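Local coordinates for uncharacterized protein Atu2773 (Agrobacterium tumefaciens, PDB 2QV5) that is of unknown function but probably belongs with the polysaccharide deacetylases and related carbohydrate-active enzymes, at residues Arg15-Tyr20 against Gly243-Val248; Arg22-Ser25 against Thr30-Ala33; Arg118-Ala121 against Asn125-Gly128. All blocks are in the same frame, centred on the assembly; numbering follows the deposited sequence. Where two conformers were deposited one is given.

Overall arrangement
From the N terminus, the chain passes through helix 16-19, which interaction 1 joins to helix 244-247 at the end of the modelled chain, so this contact closes a loop over nearly the whole fold. Interactions 2 and 3 both nest inside it, in series and without touching. Interaction 2 closes the short loop leading into strand 30-39; W24 and R31 also pack on A246 and L247 of interaction 1. Interaction 3 closes the link from helix 109-120 to strand 128-131, and there N125 and T127 pack on Y20 and M17. E81 ties them further, accepting hydrogen bonds from R22 N, S245 N and T127 OG1.

Interaction 1: Arg15-Tyr20 against Gly243-Val248; sequences RPMEQY and GVSALV
M17 and S245 join helix 16-19 and the weakly bonded helix 244-247, with their CA atoms 6.2 Å apart. Along 15-20, R15 occupies the N-cap position, and its carbonyl oxygen accepts from both E18 N and Q19 N. Its side chain folds back over the first turn: R15 NH2 reaches E18 OE2 at 2.8 Å in a salt bridge that lies in the guanidinium plane but meets the carboxylate from above its plane. R15 N adds a 3.1 Å bond to E18 OE1, on the anti lone pair, so the carboxylate grips the helix start at backbone and side chain together. M17 then makes the crossing contact: S245 OG donates to M17 O at 2.7 Å. The C=O...donor angle is 144°, and the donor is tilted 27° from the carbonyl plane. Two conformers of S245 were deposited, and this hydrogen bond holds for one of them. In it, OG stands anti to the serine N (chi1 179°), directed at helix 16-19. M17 CG lies over one face of the R15 guanidinium, toward its rim, and the chain, bent at chi3, carries M17 CE to 4.3 Å from V248 O, a loose approach. L157 of strand 157-160 touches M17, S245 and V248 alike, while E81 holds S245 N. In this conformer, then, one polar bond can link the N-terminal helix to the last helical turn of the modelled chain, beside a loose methionine contact and the shared neighbour L157; it is a neutral hydroxyl-to-carbonyl bond, probably little affected by charge.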
# COMPACT_ATOMS: atom_id res chain seq x y z
N ARG A 15 17.67 2.81 3.31
CA ARG A 15 16.63 2.06 2.63
C ARG A 15 15.59 3.04 2.11
O ARG A 15 15.36 4.08 2.73
CB ARG A 15 15.97 1.10 3.63
CG ARG A 15 16.91 0.01 4.10
CD ARG A 15 16.27 -0.83 5.20
NE ARG A 15 16.17 -0.06 6.43
CZ ARG A 15 15.63 -0.51 7.56
NH1 ARG A 15 15.14 -1.74 7.62
NH2 ARG A 15 15.58 0.28 8.63
N PRO A 16 14.97 2.74 0.95
CA PRO A 16 13.81 3.51 0.47
C PRO A 16 12.73 3.72 1.52
O PRO A 16 12.18 4.82 1.63
CB PRO A 16 13.28 2.66 -0.68
CG PRO A 16 14.48 1.95 -1.20
CD PRO A 16 15.38 1.70 -0.02
N MET A 17 12.47 2.70 2.34
CA MET A 17 11.46 2.80 3.39
C MET A 17 11.78 3.82 4.51
O MET A 17 10.88 4.22 5.23
CB MET A 17 11.15 1.42 3.98
CG MET A 17 12.28 0.74 4.74
SD MET A 17 11.70 -0.89 5.31
CE MET A 17 10.45 -0.45 6.44
N GLU A 18 13.06 4.19 4.65
CA GLU A 18 13.52 5.28 5.52
C GLU A 18 13.59 6.60 4.76
O GLU A 18 13.11 7.64 5.24
CB GLU A 18 14.91 4.95 6.10
CG GLU A 18 14.94 3.77 7.06
CD GLU A 18 16.35 3.22 7.31
OE1 GLU A 18 17.16 3.13 6.35
OE2 GLU A 18 16.64 2.85 8.48
N GLN A 19 14.18 6.56 3.57
CA GLN A 19 14.44 7.76 2.77
C GLN A 19 13.15 8.52 2.38
O GLN A 19 13.12 9.75 2.41
CB GLN A 19 15.23 7.36 1.52
CG GLN A 19 15.98 8.50 0.88
CD GLN A 19 16.78 8.09 -0.35
OE1 GLN A 19 17.11 6.91 -0.53
NE2 GLN A 19 17.09 9.06 -1.20
N TYR A 20 12.09 7.78 2.07
CA TYR A 20 10.84 8.38 1.58
C TYR A 20 9.70 8.27 2.57
O TYR A 20 8.53 8.48 2.22
CB TYR A 20 10.46 7.74 0.24
CG TYR A 20 11.62 7.76 -0.72
CD1 TYR A 20 12.19 8.97 -1.12
CD2 TYR A 20 12.16 6.57 -1.21
CE1 TYR A 20 13.28 9.00 -1.99
CE2 TYR A 20 13.25 6.59 -2.07
CZ TYR A 20 13.79 7.80 -2.46
OH TYR A 20 14.86 7.80 -3.33
N GLY A 243 2.47 7.73 8.27
CA GLY A 243 2.76 6.91 7.08
C GLY A 243 2.88 5.43 7.44
O GLY A 243 3.23 5.10 8.58
N VAL A 244 2.57 4.56 6.49
CA VAL A 244 2.67 3.10 6.67
C VAL A 244 4.04 2.64 7.19
O VAL A 244 4.11 1.77 8.06
CB VAL A 244 2.29 2.33 5.37
CG1 VAL A 244 2.81 0.90 5.38
CG2 VAL A 244 0.79 2.30 5.24
N SER A 245 5.12 3.25 6.67
CA SER A 245 6.48 2.92 7.09
C SER A 245 6.71 3.06 8.59
O SER A 245 7.50 2.32 9.18
CB SER A 245 7.51 3.77 6.35
OG SER A 245 8.81 3.45 6.79
N ALA A 246 6.02 4.02 9.21
CA ALA A 246 6.16 4.23 10.68
C ALA A 246 5.65 3.02 11.47
O ALA A 246 6.10 2.77 12.60
CB ALA A 246 5.45 5.48 11.11
N LEU A 247 4.76 2.24 10.86
CA LEU A 247 4.09 1.13 11.53
C LEU A 247 4.64 -0.24 11.19
O LEU A 247 4.59 -1.15 12.01
CB LEU A 247 2.60 1.13 11.22
CG LEU A 247 1.77 2.31 11.68
CD1 LEU A 247 0.30 1.95 11.52
CD2 LEU A 247 2.09 2.65 13.12
N VAL A 248 5.15 -0.40 9.97
CA VAL A 248 5.63 -1.70 9.50
C VAL A 248 7.09 -1.98 9.91
O VAL A 248 7.94 -1.09 9.92
CB VAL A 248 5.46 -1.84 7.98
CG1 VAL A 248 6.24 -3.02 7.45
CG2 VAL A 248 3.97 -1.98 7.63

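Interaction 2: Arg22-Ser25 against Thr30-Ala33; sequences RPWS and TRVA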
# COMPACT_ATOMS: atom_id res chain seq x y z
N ARG A 22 7.23 9.40 5.45
CA ARG A 22 6.72 10.66 6.01
C ARG A 22 7.07 10.75 7.51
O ARG A 22 6.74 9.84 8.27
CB ARG A 22 5.22 10.82 5.76
CG ARG A 22 4.65 12.05 6.47
CD ARG A 22 3.17 12.19 6.23
NE ARG A 22 2.67 13.32 7.00
CZ ARG A 22 2.76 14.59 6.64
NH1 ARG A 22 3.33 14.94 5.48
NH2 ARG A 22 2.28 15.54 7.44
N PRO A 23 7.74 11.84 7.93
CA PRO A 23 8.04 12.03 9.36
C PRO A 23 6.78 12.17 10.20
O PRO A 23 5.75 12.63 9.72
CB PRO A 23 8.85 13.34 9.40
CG PRO A 23 9.21 13.65 8.02
CD PRO A 23 8.24 12.95 7.10
N TRP A 24 6.86 11.75 11.46
CA TRP A 24 5.74 11.85 12.38
C TRP A 24 6.30 12.33 13.72
O TRP A 24 7.50 12.54 13.82
CB TRP A 24 5.00 10.50 12.49
CG TRP A 24 5.83 9.36 13.04
CD1 TRP A 24 6.84 8.68 12.39
CD2 TRP A 24 5.73 8.78 14.34
NE1 TRP A 24 7.37 7.73 13.23
CE2 TRP A 24 6.70 7.76 14.43
CE3 TRP A 24 4.89 9.02 15.45
CZ2 TRP A 24 6.87 6.98 15.58
CZ3 TRP A 24 5.07 8.25 16.60
CH2 TRP A 24 6.05 7.24 16.66
N SER A 25 5.44 12.54 14.72
CA SER A 25 5.87 13.22 15.95
C SER A 25 6.93 12.46 16.76
O SER A 25 7.76 13.08 17.41
CB SER A 25 4.68 13.55 16.86
OG SER A 25 4.20 12.36 17.47
N THR A 30 -1.76 6.30 20.44
CA THR A 30 -2.43 5.51 19.40
C THR A 30 -2.04 6.04 18.01
O THR A 30 -2.07 7.25 17.78
CB THR A 30 -3.98 5.59 19.58
OG1 THR A 30 -4.36 5.05 20.85
CG2 THR A 30 -4.71 4.85 18.47
N ARG A 31 -1.66 5.15 17.10
CA ARG A 31 -1.31 5.59 15.74
C ARG A 31 -2.12 4.82 14.72
O ARG A 31 -2.45 3.65 14.94
CB ARG A 31 0.17 5.38 15.47
CG ARG A 31 1.13 6.21 16.29
CD ARG A 31 2.56 5.87 15.94
NE ARG A 31 2.91 4.50 16.33
CZ ARG A 31 4.01 3.86 15.92
NH1 ARG A 31 4.87 4.45 15.12
NH2 ARG A 31 4.23 2.61 16.31
N VAL A 32 -2.44 5.47 13.60
CA VAL A 32 -3.22 4.84 12.54
C VAL A 32 -2.55 5.19 11.20
O VAL A 32 -2.18 6.34 11.00
CB VAL A 32 -4.70 5.37 12.55
CG1 VAL A 32 -5.40 5.14 11.22
CG2 VAL A 32 -5.52 4.72 13.68
N ALA A 33 -2.38 4.20 10.32
CA ALA A 33 -2.04 4.49 8.91
C ALA A 33 -3.26 4.15 8.07
O ALA A 33 -3.99 3.21 8.38
CB ALA A 33 -0.83 3.69 8.43
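W24 and R31 bridge two backbones that stay well apart: their CA atoms, the nearest pair between 22-25 and 30-33, are 10.0 Å from each other. The 22-25 segment is irregular, although W24 itself is extended, whereas R31 lies in strand 30-39, with its backbone bonded to G211 and A213 of the neighbouring strand region. Both CB atoms point toward the opposite segment, so the gap is spanned by side chains. The guanidinium and methylene end of R31 lies over one face of the indole. R31 CD sits 4.0 Å from the centroid of the W24 six-membered ring, a CH-pi contact over the face, and 3.5 Å from W24 CZ3. The bend about the CG-CD bond (chi3 -66°) swings the guanidinium across the ring: R31 NH1 comes 3.3 Å from W24 CZ2 and lies above the rim. R31 CZ is 4.6 Å from the same ring centroid and 33° off the normal, an off-centre cation-pi pair. Ring and guanidinium planes are inclined, so the groups do not stack flat. NH1 also donates a weak hydrogen bond to A246 O. On the indole side, A246, V242 and E240 touch W24, and W24 O holds a glycerol, probably from the crystallisation liquor. This surface contact ties the lead-in loop after helix 16-19 to strand 30-39, beside A246 and L247 of helix 244-247. Its chemistry implies a dual role for one arginine: CD packs on the six-membered ring, the cationic end probably gains from the ring electrons, and NH1 still reaches a backbone acceptor.

Interaction 3: Arg118-Ala121 against Asn125-Gly128; sequences RSMA and NYTG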
# COMPACT_ATOMS: atom_id res chain seq x y z
N ARG A 118 9.44 -4.18 -14.10
CA ARG A 118 8.77 -3.26 -15.00
C ARG A 118 7.83 -2.32 -14.25
O ARG A 118 7.83 -1.12 -14.51
CB ARG A 118 8.02 -4.02 -16.10
CG ARG A 118 8.94 -4.59 -17.17
CD ARG A 118 8.19 -4.89 -18.45
NE ARG A 118 7.31 -6.07 -18.37
CZ ARG A 118 7.72 -7.34 -18.41
NH1 ARG A 118 9.01 -7.65 -18.51
NH2 ARG A 118 6.83 -8.31 -18.35
N SER A 119 7.06 -2.85 -13.30
CA SER A 119 6.19 -2.01 -12.46
C SER A 119 6.98 -1.05 -11.56
O SER A 119 6.63 0.13 -11.47
CB SER A 119 5.28 -2.88 -11.60
OG SER A 119 4.28 -3.50 -12.38
N MET A 120 8.04 -1.57 -10.94
CA MET A 120 8.92 -0.84 -10.01
C MET A 120 9.51 0.42 -10.61
O MET A 120 9.74 1.41 -9.92
CB MET A 120 10.05 -1.76 -9.51
CG MET A 120 9.71 -2.69 -8.36
SD MET A 120 11.17 -3.59 -7.73
CE MET A 120 10.46 -4.34 -6.27
N ALA A 121 9.75 0.38 -11.92
CA ALA A 121 10.43 1.47 -12.62
C ALA A 121 9.49 2.60 -13.03
O ALA A 121 9.95 3.64 -13.51
CB ALA A 121 11.16 0.90 -13.85
N ASN A 125 10.39 7.05 -5.31
CA ASN A 125 10.15 7.68 -4.03
C ASN A 125 9.02 7.06 -3.23
O ASN A 125 8.30 7.75 -2.48
CB ASN A 125 10.05 9.21 -4.17
CG ASN A 125 11.37 9.84 -4.61
OD1 ASN A 125 12.17 9.23 -5.33
ND2 ASN A 125 11.61 11.05 -4.17
N TYR A 126 8.87 5.75 -3.39
CA TYR A 126 7.89 4.97 -2.63
C TYR A 126 8.61 4.15 -1.55
O TYR A 126 9.77 3.81 -1.72
CB TYR A 126 7.01 4.11 -3.53
CG TYR A 126 7.73 3.19 -4.49
CD1 TYR A 126 8.00 1.86 -4.15
CD2 TYR A 126 8.13 3.64 -5.75
CE1 TYR A 126 8.66 1.01 -5.04
CE2 TYR A 126 8.78 2.81 -6.64
CZ TYR A 126 9.04 1.50 -6.28
OH TYR A 126 9.68 0.68 -7.17
N THR A 127 7.92 3.89 -0.44
CA THR A 127 8.54 3.23 0.71
C THR A 127 8.36 1.74 0.63
O THR A 127 9.05 0.99 1.30
CB THR A 127 7.93 3.67 2.07
OG1 THR A 127 6.50 3.62 2.01
CG2 THR A 127 8.39 5.07 2.42
N GLY A 128 7.39 1.31 -0.16
CA GLY A 128 7.14 -0.10 -0.23
C GLY A 128 6.13 -0.46 -1.28
O GLY A 128 5.66 0.41 -2.03
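Y126 OH donates to M120 O over 2.8 Å, the one hydrogen bond between the two segments. The hydroxyl lies in the carbonyl plane on a lone pair of M120 O, at a C=O...donor angle of 109°, well to the side of the C=O bond. M120 O stands at the edge of the phenol ring, near its plane, 3.7 Å from Y126 CE2. Y126 OH also rests against the root of the methionine, 3.4 Å from M120 CB and 3.6 Å from M120 CG. The hydroxyl end of the ring, with CZ and CE2 behind it, does the touching, and the side chains cross at about a right angle. Y126 CG lies between its backbone N and carbonyl carbon (chi1 54°), which turns the ring from the 125-128 loop toward the helix and covers a CA distance of 9.4 Å to M120. M120 runs off extended beyond CG and packs on L6, D150 and I151. The ring of Y126 is placed by I82 and L84 of strand 82-88 and by P7. Next to it, T127 exchanges backbone hydrogen bonds with I82 and L157, its OG1 donates to E81, and G128 bonds to L84 as strand 128-131 begins. The buried hydroxyl therefore reaches its acceptor from a backbone locked to the sheet. Strands 82-88 and 128-131 are parallel neighbours joined through helix 109-120, a beta-alpha-beta crossover whose helix-to-strand return is pinned here. Seven parallel strands pair round in a closed ring, with 239-241 branching from 30-39, consistent with the distorted beta/alpha barrel of polysaccharide deacetylases.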